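ATP-dependent RNA helicase HrpB (Escherichia coli, PDB 6EUD) hydrolyses ATP to ADP and phosphate as a DExH-box RNA helicase that also binds single-stranded RNA. Local coordinates at residues L141-Q146 with Q169-A174; W370-S373 with Q377-W380; H532-A537 with G594-K599; Y710-G715 with L730-Q735; E736-A741 with H793-D798. All blocks are in the same frame, centred on the assembly; numbering follows the deposited sequence.

How the interactions relate
The five contacts fall into three groups along one elongated chain, none at the annotated ATP-binding loop or DEFH box. Interactions 1 and 2 adjoin, with centres 13 Å apart: helix 133-145 carries Leu-143 on one side, while its Leu-141 and Asp-144 meet Trp-370 and Met-378. The Leu-141 CD2 to Trp-370 CD2 separation is 3.4 Å. Interaction 3 stands alone, about 27 Å from interaction 2 by nearest atoms, where side chains link strands of two separate beta sheets. Interactions 4 and 5 share the C-terminal region, their centres 11 Å apart. A probable hydrogen bond from Thr-714 OG1 to Glu-736 OE2 and packing of Val-712 on Met-737 join them, about 45 Å or more from the others.

Interaction 1 (L141-Q146 with Q169-A174); sequences LLLDVQ and QMLPEA
Close beside the meeting of Leu-143 with Met-170, the side-chain amide of Gln-146 is gripped at both ends: its NE2 is bonded to the backbone oxygens of Pro-24 and Leu-153, and its OE1 to NE2 of Gln-25. These bonds tie the chain at the close of helix 133-145 to loops on both sides of it in sequence, whereas the contact with 169-174 itself is purely apolar. Leu-143 sends one methyl across. Its CG stands anti to the carbonyl carbon (chi1 -72°), and CD1 arrives tip to tip with the methyl of Met-170, the CD1 to CE separation being 3.7 Å. The methionine chain runs straight from CA to the sulfur and then bends at chi3 (70°), which brings CE round to the leucine. The same CD1 of Leu-143 lies 4.4 Å from CD2 of Leu-171, a looser touch, and a single leucine methyl thus meets two consecutive side chains. Leu-171 also begins a type I turn, closed by the bond from Ala-174 N to Leu-171 O at 3.1 Å, through which the chain leaves its short helix. With only 95 Å² covered in all, this is a small, local join inside the ATP-binding domain. Leu-143 also rests on Gln-25, while other faces of helix 133-145 pack on Ile-111 of helix 106-113, Leu-155 of strand 154-159 and Trp-370 of helix 361-370.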
# COMPACT_ATOMS: atom_id res chain seq x y z
N LEU A 141 12.61 -13.80 6.55
CA LEU A 141 14.04 -13.84 6.85
C LEU A 141 14.43 -15.22 7.32
O LEU A 141 15.40 -15.80 6.85
CB LEU A 141 14.41 -12.79 7.89
CG LEU A 141 14.21 -11.36 7.39
CD1 LEU A 141 14.28 -10.36 8.52
CD2 LEU A 141 15.25 -11.03 6.34
N LEU A 142 13.66 -15.76 8.25
CA LEU A 142 13.96 -17.07 8.82
C LEU A 142 13.89 -18.21 7.79
O LEU A 142 14.62 -19.19 7.89
CB LEU A 142 13.02 -17.34 9.98
CG LEU A 142 13.31 -16.47 11.19
CD1 LEU A 142 12.18 -16.54 12.21
CD2 LEU A 142 14.64 -16.87 11.81
N LEU A 143 13.00 -18.10 6.81
CA LEU A 143 12.94 -19.08 5.74
C LEU A 143 14.17 -18.95 4.81
O LEU A 143 14.56 -19.91 4.15
CB LEU A 143 11.65 -18.92 4.95
CG LEU A 143 10.36 -19.38 5.66
CD1 LEU A 143 9.11 -19.15 4.80
CD2 LEU A 143 10.49 -20.84 6.07
N ASP A 144 14.78 -17.77 4.78
CA ASP A 144 15.98 -17.60 3.98
C ASP A 144 17.21 -18.08 4.73
O ASP A 144 18.10 -18.68 4.13
CB ASP A 144 16.16 -16.15 3.55
CG ASP A 144 15.64 -15.91 2.15
OD1 ASP A 144 14.89 -16.76 1.63
OD2 ASP A 144 16.01 -14.88 1.55
N VAL A 145 17.25 -17.83 6.04
CA VAL A 145 18.30 -18.38 6.89
C VAL A 145 18.32 -19.90 6.80
O VAL A 145 19.38 -20.52 6.82
CB VAL A 145 18.11 -17.97 8.36
CG1 VAL A 145 19.21 -18.60 9.21
CG2 VAL A 145 18.09 -16.45 8.51
N GLN A 146 17.13 -20.50 6.68
CA GLN A 146 17.00 -21.96 6.60
C GLN A 146 17.38 -22.57 5.25
O GLN A 146 17.57 -23.79 5.16
CB GLN A 146 15.56 -22.36 6.93
CG GLN A 146 15.22 -22.35 8.40
CD GLN A 146 13.75 -22.64 8.61
OE1 GLN A 146 12.90 -22.06 7.94
NE2 GLN A 146 13.45 -23.56 9.52
N GLN A 169 -0.31 -23.60 2.24
CA GLN A 169 -0.18 -23.39 0.80
C GLN A 169 1.21 -22.83 0.50
O GLN A 169 1.77 -23.08 -0.57
CB GLN A 169 -1.28 -22.47 0.28
CG GLN A 169 -2.68 -23.07 0.34
CD GLN A 169 -3.76 -22.11 -0.12
OE1 GLN A 169 -3.51 -20.91 -0.29
NE2 GLN A 169 -4.97 -22.62 -0.28
N MET A 170 1.76 -22.06 1.44
CA MET A 170 3.15 -21.63 1.35
C MET A 170 4.08 -22.75 1.83
O MET A 170 5.18 -22.92 1.30
CB MET A 170 3.39 -20.35 2.17
CG MET A 170 4.75 -19.71 1.90
SD MET A 170 5.17 -18.30 2.96
CE MET A 170 5.43 -19.13 4.52
N LEU A 171 3.63 -23.50 2.83
CA LEU A 171 4.44 -24.55 3.43
C LEU A 171 3.74 -25.91 3.48
O LEU A 171 3.32 -26.36 4.54
CB LEU A 171 4.84 -24.14 4.85
CG LEU A 171 5.50 -22.78 4.97
CD1 LEU A 171 5.73 -22.39 6.43
CD2 LEU A 171 6.82 -22.80 4.20
N PRO A 172 3.61 -26.58 2.32
CA PRO A 172 2.93 -27.88 2.29
C PRO A 172 3.70 -28.98 3.04
O PRO A 172 3.11 -29.98 3.45
CB PRO A 172 2.84 -28.20 0.80
CG PRO A 172 3.01 -26.88 0.10
CD PRO A 172 3.95 -26.10 0.97
N GLU A 173 5.01 -28.79 3.20
CA GLU A 173 5.87 -29.76 3.87
C GLU A 173 5.79 -29.63 5.39
O GLU A 173 6.47 -30.35 6.12
CB GLU A 173 7.33 -29.57 3.43
CG GLU A 173 7.95 -28.24 3.90
CD GLU A 173 7.43 -27.02 3.15
OE1 GLU A 173 6.80 -27.19 2.08
OE2 GLU A 173 7.65 -25.89 3.63
N ALA A 174 4.97 -28.69 5.85
CA ALA A 174 4.97 -28.32 7.26
C ALA A 174 3.88 -29.03 8.04
O ALA A 174 2.70 -28.88 7.75
CB ALA A 174 4.82 -26.82 7.40

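Interaction 2 (W370-S373 with Q377-W380); sequences WGCS and QMSW
Cys-372 and Gln-377 mark the closest approach of the two backbones, with CA atoms 7.1 Å apart, in a loop that folds back on itself after helix 361-370. The helix ends in a Schellman motif: Gly-371 takes a positive phi of 107°, a conformation in which a side chain would run into the preceding carbonyl oxygen. Beyond it, Met-378 turns inward through bends at chi2 and chi3 that set its sulfur beside the indole of Trp-370. SD lies 4.1 Å from CD1 of Trp-370 and 5.1 Å from the centre of the five-membered ring, an oblique Met-aromatic contact. The thiol of Cys-372 touches the same methionine, SG being 3.6 Å from CG of Met-378. On the outer side the amide of Gln-377 faces Ser-373: a weak bond runs from Ser-373 N to Gln-377 OE1 at 3.3 Å, bent to 136°, while the modelled approach of NE2 to the serine OG is too short to be relied on. An alanine in place of Met-378 would probably open a gap between indole and thiol, leaving CD1 of Trp-370 and SG of Cys-372 without their shared neighbour. Trp-370 and Met-378 both also touch Asp-144 of helix 133-145. Sulfur and hydrocarbon thus form the buried side of this loop, and the polar pairing at its exposed rim adds only a weak hold.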
# COMPACT_ATOMS: atom_id res chain seq x y z
N TRP A 370 19.20 -6.58 3.83
CA TRP A 370 19.27 -8.04 3.86
C TRP A 370 19.98 -8.55 2.60
O TRP A 370 20.52 -9.66 2.59
CB TRP A 370 17.87 -8.65 4.00
CG TRP A 370 17.87 -10.15 4.15
CD1 TRP A 370 17.32 -11.07 3.29
CD2 TRP A 370 18.45 -10.91 5.22
NE1 TRP A 370 17.53 -12.35 3.76
CE2 TRP A 370 18.21 -12.28 4.95
CE3 TRP A 370 19.14 -10.56 6.39
CZ2 TRP A 370 18.65 -13.30 5.80
CZ3 TRP A 370 19.57 -11.58 7.23
CH2 TRP A 370 19.32 -12.93 6.93
N GLY A 371 19.97 -7.74 1.55
CA GLY A 371 20.64 -8.08 0.32
C GLY A 371 19.66 -8.45 -0.77
O GLY A 371 20.03 -8.84 -1.87
N CYS A 372 18.38 -8.30 -0.45
CA CYS A 372 17.31 -8.62 -1.38
C CYS A 372 17.12 -7.45 -2.36
O CYS A 372 16.90 -6.31 -1.94
CB CYS A 372 16.02 -8.91 -0.60
SG CYS A 372 14.62 -9.51 -1.56
N SER A 373 17.23 -7.73 -3.66
CA SER A 373 17.09 -6.67 -4.66
C SER A 373 15.62 -6.43 -5.04
O SER A 373 15.26 -5.32 -5.45
CB SER A 373 17.92 -6.99 -5.91
OG SER A 373 17.57 -8.24 -6.47
N GLN A 377 11.59 -12.02 -4.43
CA GLN A 377 12.57 -13.08 -4.17
C GLN A 377 12.29 -13.83 -2.87
O GLN A 377 12.56 -15.02 -2.77
CB GLN A 377 13.99 -12.51 -4.12
CG GLN A 377 14.40 -11.67 -5.32
CD GLN A 377 15.61 -10.80 -5.00
OE1 GLN A 377 16.18 -10.89 -3.91
NE2 GLN A 377 16.01 -9.96 -5.95
N MET A 378 11.76 -13.13 -1.88
CA MET A 378 11.45 -13.72 -0.58
C MET A 378 10.15 -14.51 -0.64
O MET A 378 9.38 -14.37 -1.59
CB MET A 378 11.32 -12.63 0.49
CG MET A 378 12.36 -11.54 0.40
SD MET A 378 13.89 -11.99 1.22
CE MET A 378 13.32 -12.09 2.91
N SER A 379 9.89 -15.32 0.39
CA SER A 379 8.63 -16.05 0.51
C SER A 379 7.67 -15.37 1.48
O SER A 379 7.85 -15.43 2.70
CB SER A 379 8.89 -17.49 0.96
OG SER A 379 9.61 -18.23 -0.03
N TRP A 380 6.64 -14.73 0.94
CA TRP A 380 5.62 -14.06 1.75
C TRP A 380 4.34 -14.86 1.79
O TRP A 380 4.04 -15.59 0.86
CB TRP A 380 5.34 -12.67 1.19
CG TRP A 380 6.55 -11.92 1.04
CD1 TRP A 380 7.32 -11.83 -0.07
CD2 TRP A 380 7.22 -11.17 2.05
NE1 TRP A 380 8.42 -11.05 0.17
CE2 TRP A 380 8.37 -10.63 1.48
CE3 TRP A 380 6.93 -10.88 3.39
CZ2 TRP A 380 9.26 -9.81 2.19
CZ3 TRP A 380 7.81 -10.07 4.10
CH2 TRP A 380 8.95 -9.55 3.50

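Interaction 3 (H532-A537 with G594-K599); sequences HEWLIA and GQLTVK
Trp-534 and Val-598 have the nearest CA atoms of the two strands, yet these stand 10.5 Å apart, so no backbone bond joins 534-537 to 596-599 and side chains alone span the interval. The indole does most of the reaching. Its CB sets off across the direction of the other strand, but with CG anti to the carbonyl carbon (chi1 -73°) and chi2 at 89°, the six-membered ring swings over to it. CZ3 then lies 3.9 Å from CD1 of Leu-596, which approaches from the opposite direction, and CH2 lies 3.8 Å from CG2 of Val-598, whose side chain runs at a slant to the indole. Both methyls meet the ring obliquely, touching neighbouring carbons of its far rim. The two strands belong to separate sheets. Strand 534-542 is part of a mixed sheet that is consistent with the OB-fold of DEAH/RHA helicases, whereas strand 596-602 edges a three-stranded antiparallel sheet in the HrpB connector region. In that second sheet Val-598 and Lys-599 both face Leu-591, a classic beta bulge at the very point where Val-598 meets the tryptophan. The indole is further packed by Ile-503 and Arg-505 of strand 503-506 and by Ile-559 of helix 559-565. Arg-505 also touches Leu-596, while its NH1 forms a salt bridge with OE2 of Glu-533.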
# COMPACT_ATOMS: atom_id res chain seq x y z
N HIS A 532 1.73 31.67 11.59
CA HIS A 532 2.87 31.72 10.68
C HIS A 532 2.56 31.11 9.32
O HIS A 532 1.73 30.21 9.21
CB HIS A 532 4.07 31.01 11.30
CG HIS A 532 4.50 31.61 12.60
ND1 HIS A 532 5.33 32.71 12.67
CD2 HIS A 532 4.20 31.27 13.87
CE1 HIS A 532 5.53 33.01 13.94
NE2 HIS A 532 4.86 32.16 14.69
N GLU A 533 3.26 31.59 8.31
CA GLU A 533 3.00 31.17 6.94
C GLU A 533 3.71 29.89 6.51
O GLU A 533 3.17 29.11 5.71
CB GLU A 533 3.38 32.29 5.97
CG GLU A 533 3.08 31.95 4.54
CD GLU A 533 3.45 33.08 3.62
OE1 GLU A 533 3.87 34.13 4.16
OE2 GLU A 533 3.32 32.93 2.39
N TRP A 534 4.91 29.67 7.01
CA TRP A 534 5.65 28.48 6.60
C TRP A 534 6.00 27.56 7.76
O TRP A 534 6.59 27.98 8.75
CB TRP A 534 6.93 28.89 5.88
CG TRP A 534 6.66 29.40 4.53
CD1 TRP A 534 6.41 30.69 4.19
CD2 TRP A 534 6.63 28.64 3.31
NE1 TRP A 534 6.22 30.79 2.83
CE2 TRP A 534 6.35 29.54 2.27
CE3 TRP A 534 6.81 27.29 3.01
CZ2 TRP A 534 6.25 29.14 0.94
CZ3 TRP A 534 6.71 26.89 1.68
CH2 TRP A 534 6.43 27.81 0.67
N LEU A 535 5.62 26.29 7.62
CA LEU A 535 5.90 25.28 8.64
C LEU A 535 6.52 24.04 8.03
O LEU A 535 6.53 23.86 6.82
CB LEU A 535 4.63 24.87 9.37
CG LEU A 535 3.74 25.97 9.96
CD1 LEU A 535 2.42 25.37 10.44
CD2 LEU A 535 4.48 26.73 11.08
N ILE A 536 7.07 23.17 8.88
CA ILE A 536 7.35 21.80 8.49
C ILE A 536 6.52 20.94 9.42
O ILE A 536 6.64 21.07 10.63
CB ILE A 536 8.84 21.41 8.62
CG1 ILE A 536 9.74 22.43 7.92
CG2 ILE A 536 9.06 20.04 8.02
CD1 ILE A 536 11.18 22.09 7.99
N ALA A 537 5.64 20.11 8.87
CA ALA A 537 4.74 19.32 9.70
C ALA A 537 5.01 17.83 9.56
O ALA A 537 4.37 17.15 8.77
CB ALA A 537 3.28 19.62 9.36
N GLY A 594 8.10 21.57 -4.21
CA GLY A 594 7.09 20.57 -4.52
C GLY A 594 5.95 21.21 -5.28
O GLY A 594 6.17 21.85 -6.30
N GLN A 595 4.73 21.06 -4.77
CA GLN A 595 3.53 21.63 -5.40
C GLN A 595 3.23 23.05 -4.92
O GLN A 595 2.22 23.63 -5.32
CB GLN A 595 2.33 20.73 -5.11
CG GLN A 595 2.51 19.31 -5.59
CD GLN A 595 2.82 19.27 -7.06
OE1 GLN A 595 2.01 19.68 -7.88
NE2 GLN A 595 4.02 18.79 -7.42
N LEU A 596 4.10 23.60 -4.08
CA LEU A 596 3.89 24.91 -3.45
C LEU A 596 4.59 26.00 -4.23
O LEU A 596 5.81 26.01 -4.32
CB LEU A 596 4.42 24.93 -2.00
CG LEU A 596 3.70 24.03 -1.00
CD1 LEU A 596 4.37 24.12 0.37
CD2 LEU A 596 2.24 24.44 -0.93
N THR A 597 3.81 26.92 -4.79
CA THR A 597 4.42 28.02 -5.52
C THR A 597 5.03 28.99 -4.52
O THR A 597 4.35 29.48 -3.62
CB THR A 597 3.41 28.72 -6.43
OG1 THR A 597 2.92 27.78 -7.40
CG2 THR A 597 4.06 29.89 -7.14
N VAL A 598 6.32 29.25 -4.66
CA VAL A 598 7.01 30.12 -3.71
C VAL A 598 7.12 31.52 -4.28
O VAL A 598 6.98 32.52 -3.57
CB VAL A 598 8.40 29.58 -3.36
CG1 VAL A 598 9.18 30.58 -2.51
CG2 VAL A 598 8.27 28.27 -2.62
N LYS A 599 7.34 31.58 -5.59
CA LYS A 599 7.44 32.85 -6.28
C LYS A 599 7.08 32.68 -7.75
O LYS A 599 7.37 31.65 -8.35
CB LYS A 599 8.85 33.43 -6.13
CG LYS A 599 8.92 34.90 -6.45
CD LYS A 599 10.32 35.47 -6.27
CE LYS A 599 11.27 34.96 -7.34
NZ LYS A 599 12.58 35.69 -7.28

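Interaction 4 (Y710-G715 with L730-Q735); sequences YTVPTG and LAVRMQ
Tyr-710 and Val-712 pack on Leu-730 and Val-732 across the middle strand of a beta-meander: strands 709-711 and 729-733 each pair antiparallel with strand 717-721, and their side chains meet over it. All four residues direct their CB atoms toward the opposing segment. Leu-730 carries CG anti to its own nitrogen (chi1 -173°), and its unusual chi2 of 96° sends CD1 to the root of Tyr-710 and CD2 between the tyrosine ring and Val-712. CD1 lies 3.7 Å from CB of Tyr-710, while CD2 sits obliquely to the phenol ring and 4.4 Å from CG1 of Val-712. One residue pair further along, the valines adopt different rotamers. In Val-732, chi1 of 58° puts CG2 opposite the nitrogen and CG1 between nitrogen and carbonyl carbon, and it is CG2 that is offered to Val-712. The valine side chains point in opposing senses, one passing beside the other. Ile-718 of the middle strand touches both Val-712 and Leu-730, and Leu-755 and Leu-757 of strand 751-758 touch Leu-730 and Val-732 respectively. From Val-712 onward the chain makes a type I turn, with Gly-715 N bonded to Val-712 O at 2.9 Å. At the start of that turn, CG1 of Val-712 meets CG2 of Val-732, methyl to methyl, at 4.1 Å.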
# COMPACT_ATOMS: atom_id res chain seq x y z
N TYR A 710 -3.30 0.52 -49.34
CA TYR A 710 -3.37 -0.87 -49.80
C TYR A 710 -3.39 -0.87 -51.34
O TYR A 710 -4.12 -0.07 -51.95
CB TYR A 710 -4.60 -1.58 -49.21
CG TYR A 710 -4.69 -3.06 -49.56
CD1 TYR A 710 -4.04 -4.02 -48.79
CD2 TYR A 710 -5.46 -3.49 -50.65
CE1 TYR A 710 -4.12 -5.38 -49.10
CE2 TYR A 710 -5.55 -4.85 -50.97
CZ TYR A 710 -4.88 -5.79 -50.20
OH TYR A 710 -4.96 -7.12 -50.52
N THR A 711 -2.59 -1.72 -51.98
CA THR A 711 -2.63 -1.86 -53.44
C THR A 711 -3.66 -2.91 -53.85
O THR A 711 -3.51 -4.09 -53.53
CB THR A 711 -1.27 -2.26 -54.05
OG1 THR A 711 -0.25 -1.37 -53.60
CG2 THR A 711 -1.34 -2.24 -55.58
N VAL A 712 -4.71 -2.48 -54.54
CA VAL A 712 -5.78 -3.37 -54.98
C VAL A 712 -5.40 -4.08 -56.31
O VAL A 712 -4.37 -3.77 -56.90
CB VAL A 712 -7.11 -2.58 -55.13
CG1 VAL A 712 -7.64 -2.18 -53.77
CG2 VAL A 712 -6.90 -1.37 -56.01
N PRO A 713 -6.22 -5.06 -56.76
CA PRO A 713 -5.85 -5.78 -57.98
C PRO A 713 -5.55 -4.94 -59.23
O PRO A 713 -4.72 -5.37 -60.04
CB PRO A 713 -7.06 -6.67 -58.22
CG PRO A 713 -7.51 -7.01 -56.82
CD PRO A 713 -7.29 -5.75 -56.02
N THR A 714 -6.17 -3.77 -59.38
CA THR A 714 -5.91 -2.94 -60.54
C THR A 714 -4.55 -2.26 -60.47
O THR A 714 -4.07 -1.74 -61.47
CB THR A 714 -6.99 -1.84 -60.72
OG1 THR A 714 -7.06 -1.03 -59.53
CG2 THR A 714 -8.34 -2.48 -60.98
N GLY A 715 -3.94 -2.25 -59.29
CA GLY A 715 -2.68 -1.53 -59.12
C GLY A 715 -2.88 -0.19 -58.43
O GLY A 715 -1.90 0.46 -58.03
N LEU A 730 -11.44 0.38 -45.88
CA LEU A 730 -10.90 0.67 -47.19
C LEU A 730 -12.03 1.00 -48.16
O LEU A 730 -12.80 0.12 -48.55
CB LEU A 730 -10.11 -0.53 -47.70
CG LEU A 730 -9.34 -0.31 -48.99
CD1 LEU A 730 -7.90 0.08 -48.70
CD2 LEU A 730 -9.43 -1.54 -49.82
N ALA A 731 -12.13 2.28 -48.54
CA ALA A 731 -13.16 2.72 -49.47
C ALA A 731 -12.66 2.56 -50.88
O ALA A 731 -11.71 3.23 -51.29
CB ALA A 731 -13.54 4.15 -49.19
N VAL A 732 -13.28 1.65 -51.63
CA VAL A 732 -12.77 1.29 -52.96
C VAL A 732 -13.90 0.96 -53.92
O VAL A 732 -14.88 0.32 -53.53
CB VAL A 732 -11.80 0.06 -52.88
CG1 VAL A 732 -12.50 -1.14 -52.26
CG2 VAL A 732 -11.26 -0.29 -54.25
N ARG A 733 -13.78 1.39 -55.17
CA ARG A 733 -14.77 1.00 -56.17
C ARG A 733 -14.75 -0.52 -56.34
O ARG A 733 -13.69 -1.13 -56.50
CB ARG A 733 -14.51 1.70 -57.50
CG ARG A 733 -14.65 3.21 -57.44
CD ARG A 733 -14.23 3.86 -58.75
NE ARG A 733 -12.83 3.58 -59.04
CZ ARG A 733 -12.22 3.88 -60.18
NH1 ARG A 733 -12.90 4.50 -61.15
NH2 ARG A 733 -10.95 3.58 -60.35
N MET A 734 -15.93 -1.12 -56.27
CA MET A 734 -16.09 -2.56 -56.38
C MET A 734 -15.38 -3.12 -57.60
O MET A 734 -14.72 -4.15 -57.52
CB MET A 734 -17.57 -2.91 -56.44
CG MET A 734 -17.86 -4.40 -56.51
SD MET A 734 -19.63 -4.76 -56.52
CE MET A 734 -20.15 -4.04 -58.07
N GLN A 735 -15.49 -2.41 -58.72
CA GLN A 735 -14.89 -2.86 -59.98
C GLN A 735 -13.38 -3.14 -59.84
O GLN A 735 -12.83 -4.01 -60.54
CB GLN A 735 -15.16 -1.82 -61.09
CG GLN A 735 -14.43 -0.50 -60.88
CD GLN A 735 -15.26 0.72 -61.21
OE1 GLN A 735 -16.48 0.67 -61.26
NE2 GLN A 735 -14.59 1.85 -61.40

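Interaction 5 (E736-A741 with H793-D798); sequences EMFGEA and HVWPDD
With chi1 at -69°, which sets CG trans to the carbonyl carbon, and a small chi2, Phe-738 brings its ring against Pro-796. The proline comes from the opposite direction and sets its CG over one face. This CG of Pro-796 stands 4.2 Å from the centre of the phenyl ring and only 18° off its normal, a CH-pi contact displaced toward the rim; CD of Pro-796 comes closer still to one corner, 3.6 Å from CE2. At the ring's edge lie two further neighbours, the backbone oxygen of Val-794, 4.0 Å from CE2, and the indole of Trp-795, whose CE3 is 4.2 Å from CZ. Trp-795 starts out away from Phe-738, but its ring ends nearer. Phe-738 occupies the second position of a type II turn from Met-737 to Glu-740, in which Gly-739 supplies the positive phi of 103° that this turn calls for at its third position. The turn thus presents the phenyl ring to the tail that follows helix 779-789 in the C-terminal domain. A serine in place of Phe-738 would probably strip Pro-796 of its aromatic face and leave a gap beside Trp-795. The tail has anchors of its own: Pro-796 O is bonded to the hydroxyl of Tyr-779, Trp-795 NE1 to the backbone oxygen of Tyr-790, and Trp-795 O to NE2 of Gln-783.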
# COMPACT_ATOMS: atom_id res chain seq x y z
N GLU A 736 -12.72 -2.43 -58.92
CA GLU A 736 -11.28 -2.56 -58.75
C GLU A 736 -10.90 -3.81 -57.96
O GLU A 736 -9.75 -4.23 -57.96
CB GLU A 736 -10.72 -1.32 -58.05
CG GLU A 736 -10.78 -0.04 -58.89
CD GLU A 736 -9.63 0.92 -58.61
OE1 GLU A 736 -9.71 1.73 -57.65
OE2 GLU A 736 -8.62 0.84 -59.34
N MET A 737 -11.86 -4.42 -57.27
CA MET A 737 -11.58 -5.61 -56.48
C MET A 737 -11.77 -6.91 -57.27
O MET A 737 -11.66 -8.01 -56.71
CB MET A 737 -12.46 -5.63 -55.24
CG MET A 737 -12.20 -4.48 -54.28
SD MET A 737 -10.48 -4.44 -53.79
CE MET A 737 -10.28 -6.10 -53.07
N PHE A 738 -12.06 -6.80 -58.56
CA PHE A 738 -12.22 -8.00 -59.38
C PHE A 738 -10.93 -8.80 -59.48
O PHE A 738 -9.85 -8.25 -59.74
CB PHE A 738 -12.69 -7.63 -60.78
CG PHE A 738 -14.09 -7.12 -60.83
CD1 PHE A 738 -14.96 -7.35 -59.78
CD2 PHE A 738 -14.54 -6.39 -61.92
CE1 PHE A 738 -16.26 -6.88 -59.82
CE2 PHE A 738 -15.82 -5.92 -61.96
CZ PHE A 738 -16.69 -6.16 -60.91
N GLY A 739 -11.03 -10.11 -59.31
CA GLY A 739 -9.87 -10.97 -59.39
C GLY A 739 -9.36 -11.40 -58.03
O GLY A 739 -8.56 -12.33 -57.91
N GLU A 740 -9.84 -10.71 -56.99
CA GLU A 740 -9.48 -11.02 -55.62
C GLU A 740 -10.54 -11.93 -54.99
O GLU A 740 -11.70 -11.55 -54.86
CB GLU A 740 -9.31 -9.73 -54.80
CG GLU A 740 -8.93 -9.96 -53.36
CD GLU A 740 -7.65 -10.77 -53.21
OE1 GLU A 740 -7.74 -12.02 -53.21
OE2 GLU A 740 -6.57 -10.17 -53.07
N ALA A 741 -10.13 -13.13 -54.61
CA ALA A 741 -11.07 -14.11 -54.07
C ALA A 741 -11.15 -14.00 -52.55
O ALA A 741 -12.13 -14.42 -51.94
CB ALA A 741 -10.66 -15.51 -54.46
N HIS A 793 -20.25 -0.46 -68.32
CA HIS A 793 -19.22 -1.24 -67.65
C HIS A 793 -19.48 -2.74 -67.75
O HIS A 793 -20.63 -3.17 -67.84
CB HIS A 793 -19.10 -0.86 -66.18
CG HIS A 793 -18.45 0.47 -65.95
ND1 HIS A 793 -19.14 1.66 -66.07
CD2 HIS A 793 -17.18 0.80 -65.62
CE1 HIS A 793 -18.32 2.66 -65.82
NE2 HIS A 793 -17.13 2.17 -65.54
N VAL A 794 -18.42 -3.54 -67.71
CA VAL A 794 -18.56 -4.98 -67.60
C VAL A 794 -18.73 -5.37 -66.12
O VAL A 794 -17.85 -5.13 -65.30
CB VAL A 794 -17.35 -5.73 -68.20
CG1 VAL A 794 -17.57 -7.24 -68.11
CG2 VAL A 794 -17.11 -5.31 -69.63
N TRP A 795 -19.88 -5.96 -65.80
CA TRP A 795 -20.15 -6.49 -64.47
C TRP A 795 -20.28 -8.01 -64.55
O TRP A 795 -21.38 -8.53 -64.75
CB TRP A 795 -21.42 -5.87 -63.89
CG TRP A 795 -21.41 -4.38 -63.97
CD1 TRP A 795 -22.01 -3.61 -64.92
CD2 TRP A 795 -20.73 -3.48 -63.09
NE1 TRP A 795 -21.76 -2.28 -64.67
CE2 TRP A 795 -20.97 -2.17 -63.55
CE3 TRP A 795 -19.94 -3.65 -61.94
CZ2 TRP A 795 -20.46 -1.04 -62.91
CZ3 TRP A 795 -19.44 -2.52 -61.31
CH2 TRP A 795 -19.70 -1.24 -61.80
N PRO A 796 -19.16 -8.72 -64.39
CA PRO A 796 -19.03 -10.16 -64.64
C PRO A 796 -19.75 -11.05 -63.63
O PRO A 796 -19.87 -10.70 -62.45
CB PRO A 796 -17.52 -10.39 -64.55
CG PRO A 796 -17.06 -9.35 -63.59
CD PRO A 796 -17.92 -8.14 -63.85
N ASP A 797 -20.21 -12.21 -64.10
CA ASP A 797 -20.95 -13.14 -63.26
C ASP A 797 -20.00 -13.82 -62.26
O ASP A 797 -20.44 -14.31 -61.22
CB ASP A 797 -21.68 -14.18 -64.12
CG ASP A 797 -22.76 -13.56 -65.01
OD1 ASP A 797 -23.75 -12.99 -64.49
OD2 ASP A 797 -22.61 -13.62 -66.25
N ASP A 798 -18.71 -13.83 -62.56
CA ASP A 798 -17.71 -14.40 -61.65
C ASP A 798 -16.57 -13.41 -61.33
O ASP A 798 -15.43 -13.61 -61.74
CB ASP A 798 -17.14 -15.69 -62.24
CG ASP A 798 -16.57 -16.62 -61.18
OD1 ASP A 798 -17.20 -17.66 -60.89
OD2 ASP A 798 -15.49 -16.31 -60.64